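Truncated hemoglobin 4 (Chlamydomonas reinhardtii, PDB 6BME) binds heme b, whose iron takes a lysine as an axial ligand, and probably binds oxygen as other truncated hemoglobins do. Local coordinates at residues 29-32 and 33-37. Residues are numbered along the deposited sequence; the frame is centred on the assembly and turned at random.
Sequences DLEP and FFRGV. With HEM (protoporphyrin IX containing Fe), chain C.
Phe-33 N, Phe-34 N and Arg-35 N reach back three residues each, to Leu-30 O (3.0 Å), Glu-31 O (2.8 Å) and Pro-32 O (a longer 3.3 Å), coiling the chain tightly before a type II turn runs from Phe-34 to Val-37 through Gly-36. On the outer side Arg-35 grips Glu-31 in a side-on salt bridge: NE gives a nearly straight bond to OE2 (2.8 Å, 166°), while NH2 binds the syn lone pair of OE1 at 3.0 Å. Glu-31 reaches it because its chain turns about CB-CG (chi2 -84°), whereas that of Arg-35 runs extended; the carboxylate and guanidinium planes stay 38° apart. CG of Pro-32 lies over one guanidinium face, towards its rim. With an alanine at Glu-31 the guanidinium is likely to lose its carboxylate mate and be set free to swing off the proline. The two phenylalanines touch the heme instead: CZ of Phe-34 lies 3.7 Å from HEM CBC, and CB of Phe-33 meets the same vinyl carbon at 3.6 Å. Phe-34 also touches Lys-45, the axial lysine, and Phe-33 meets His-82 edge-to-face. The coil thus links helices 10-25 and 39-53 of this 2-on-2 globin domain and contributes two phenylalanines to the lining of its heme pocket.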
loop_
_atom_site.group_PDB
_atom_site.type_symbol
_atom_site.label_atom_id
_atom_site.label_comp_id
_atom_site.label_asym_id
_atom_site.label_seq_id
_atom_site.Cartn_x
_atom_site.Cartn_y
_atom_site.Cartn_z
ATOM N N ASP A 29 12.359 -3.528 -8.395
ATOM C CA ASP A 29 11.444 -2.776 -9.241
ATOM C C ASP A 29 10.706 -1.674 -8.491
ATOM O O ASP A 29 10.157 -0.769 -9.131
ATOM C CB ASP A 29 10.435 -3.723 -9.891
ATOM C CG ASP A 29 11.057 -4.553 -11.009
ATOM O OD1 ASP A 29 12.107 -4.129 -11.528
ATOM O OD2 ASP A 29 10.503 -5.621 -11.360
ATOM N N LEU A 30 10.699 -1.712 -7.165
ATOM C CA LEU A 30 9.958 -0.745 -6.358
ATOM C C LEU A 30 10.839 0.145 -5.497
ATOM O O LEU A 30 10.512 1.311 -5.291
ATOM C CB LEU A 30 8.975 -1.478 -5.450
ATOM C CG LEU A 30 7.952 -2.348 -6.174
ATOM C CD1 LEU A 30 7.183 -3.189 -5.180
ATOM C CD2 LEU A 30 7.008 -1.461 -7.000
ATOM N N GLU A 31 11.938 -0.386 -4.971
ATOM C CA GLU A 31 12.808 0.391 -4.093
ATOM C C GLU A 31 13.163 1.772 -4.640
ATOM O O GLU A 31 13.145 2.735 -3.853
ATOM C CB GLU A 31 14.069 -0.438 -3.794
ATOM C CG GLU A 31 15.160 0.290 -3.031
ATOM C CD GLU A 31 16.068 1.115 -3.937
ATOM O OE1 GLU A 31 16.289 0.725 -5.106
ATOM O OE2 GLU A 31 16.546 2.167 -3.479
ATOM N N PRO A 32 13.465 1.958 -5.932
ATOM C CA PRO A 32 13.862 3.301 -6.378
ATOM C C PRO A 32 12.824 4.375 -6.107
ATOM O O PRO A 32 13.213 5.530 -5.925
ATOM C CB PRO A 32 14.111 3.107 -7.881
ATOM C CG PRO A 32 14.571 1.691 -7.978
ATOM C CD PRO A 32 13.624 0.976 -7.022
ATOM N N PHE A 33 11.528 4.041 -6.051
ATOM C CA PHE A 33 10.523 5.051 -5.709
ATOM C C PHE A 33 10.642 5.525 -4.267
ATOM O O PHE A 33 10.107 6.585 -3.929
ATOM C CB PHE A 33 9.105 4.521 -5.944
ATOM C CG PHE A 33 8.778 4.317 -7.394
ATOM C CD1 PHE A 33 8.502 5.409 -8.209
ATOM C CD2 PHE A 33 8.770 3.044 -7.946
ATOM C CE1 PHE A 33 8.210 5.241 -9.557
ATOM C CE2 PHE A 33 8.493 2.857 -9.297
ATOM C CZ PHE A 33 8.202 3.967 -10.107
ATOM N N PHE A 34 11.332 4.779 -3.412
ATOM C CA PHE A 34 11.471 5.168 -2.014
ATOM C C PHE A 34 12.796 5.865 -1.706
ATOM O O PHE A 34 13.012 6.290 -0.562
ATOM C CB PHE A 34 11.279 3.931 -1.129
ATOM C CG PHE A 34 9.921 3.297 -1.300
ATOM C CD1 PHE A 34 8.799 3.883 -0.741
ATOM C CD2 PHE A 34 9.764 2.153 -2.055
ATOM C CE1 PHE A 34 7.546 3.329 -0.917
ATOM C CE2 PHE A 34 8.523 1.583 -2.228
ATOM C CZ PHE A 34 7.408 2.171 -1.657
ATOM N N ARG A 35 13.679 5.999 -2.693
ATOM C CA ARG A 35 14.938 6.710 -2.496
ATOM C C ARG A 35 14.690 8.151 -2.068
ATOM O O ARG A 35 13.927 8.883 -2.704
ATOM C CB ARG A 35 15.760 6.673 -3.785
ATOM C CG ARG A 35 16.323 5.294 -4.062
ATOM C CD ARG A 35 17.020 5.191 -5.395
ATOM N NE ARG A 35 17.365 3.796 -5.655
ATOM C CZ ARG A 35 18.062 3.379 -6.704
ATOM N NH1 ARG A 35 18.491 4.261 -7.601
ATOM N NH2 ARG A 35 18.322 2.083 -6.853
ATOM N N GLY A 36 15.342 8.562 -0.987
ATOM C CA GLY A 36 15.170 9.906 -0.487
ATOM C C GLY A 36 13.962 10.120 0.403
ATOM O O GLY A 36 13.809 11.219 0.952
ATOM N N VAL A 37 13.101 9.121 0.574
ATOM C CA VAL A 37 11.959 9.240 1.478
ATOM C C VAL A 37 12.391 8.830 2.881
ATOM O O VAL A 37 12.816 7.690 3.103
ATOM C CB VAL A 37 10.769 8.393 1.012
ATOM C CG1 VAL A 37 9.552 8.743 1.868
ATOM C CG2 VAL A 37 10.480 8.636 -0.459
HETATM C CHA HEM C . 3.010 7.981 -0.048
HETATM C CHB HEM C . -0.710 4.964 0.591
HETATM C CHC HEM C . 0.400 2.902 -3.647
HETATM C CHD HEM C . 4.832 4.764 -3.222
HETATM C C1A HEM C . 1.890 7.412 0.517
HETATM C C2A HEM C . 1.191 7.802 1.735
HETATM C C3A HEM C . 0.169 6.939 1.891
HETATM C C4A HEM C . 0.181 5.993 0.799
HETATM C CMA HEM C . -0.893 6.905 3.008
HETATM C CAA HEM C . 1.542 8.994 2.680
HETATM C CBA HEM C . 2.942 8.857 3.280
HETATM C CGA HEM C . 3.217 9.885 4.363
HETATM O O1A HEM C . 3.199 11.122 4.069
HETATM O O2A HEM C . 3.481 9.446 5.521
HETATM C C1B HEM C . -0.813 4.229 -0.574
HETATM C C2B HEM C . -1.960 3.466 -1.024
HETATM C C3B HEM C . -1.639 2.915 -2.204
HETATM C C4B HEM C . -0.279 3.284 -2.515
HETATM C CMB HEM C . -3.315 3.353 -0.285
HETATM C CAB HEM C . -2.471 1.992 -3.126
HETATM C CBB HEM C . -3.492 1.245 -2.706
HETATM C C1C HEM C . 1.732 3.148 -3.854
HETATM C C2C HEM C . 2.553 2.530 -4.853
HETATM C C3C HEM C . 3.789 3.009 -4.739
HETATM C C4C HEM C . 3.785 3.984 -3.661
HETATM C CMC HEM C . 2.058 1.461 -5.850
HETATM C CAC HEM C . 4.976 2.578 -5.622
HETATM C CBC HEM C . 6.207 2.487 -5.111
HETATM C C1D HEM C . 4.700 5.855 -2.380
HETATM C C2D HEM C . 5.712 6.855 -2.104
HETATM C C3D HEM C . 5.209 7.726 -1.231
HETATM C C4D HEM C . 3.859 7.322 -0.919
HETATM C CMD HEM C . 7.124 6.861 -2.714
HETATM C CAD HEM C . 5.910 8.962 -0.595
HETATM C CBD HEM C . 5.906 10.133 -1.568
HETATM C CGD HEM C . 6.652 11.270 -0.907
HETATM O O1D HEM C . 6.482 11.468 0.322
HETATM O O2D HEM C . 7.399 11.982 -1.615
HETATM N NA HEM C . 1.254 6.309 -0.004
HETATM N NB HEM C . 0.199 4.100 -1.513
HETATM N NC HEM C . 2.513 4.035 -3.155
HETATM N ND HEM C . 3.569 6.179 -1.645
HETATM FE FE HEM C . 1.895 5.135 -1.576
#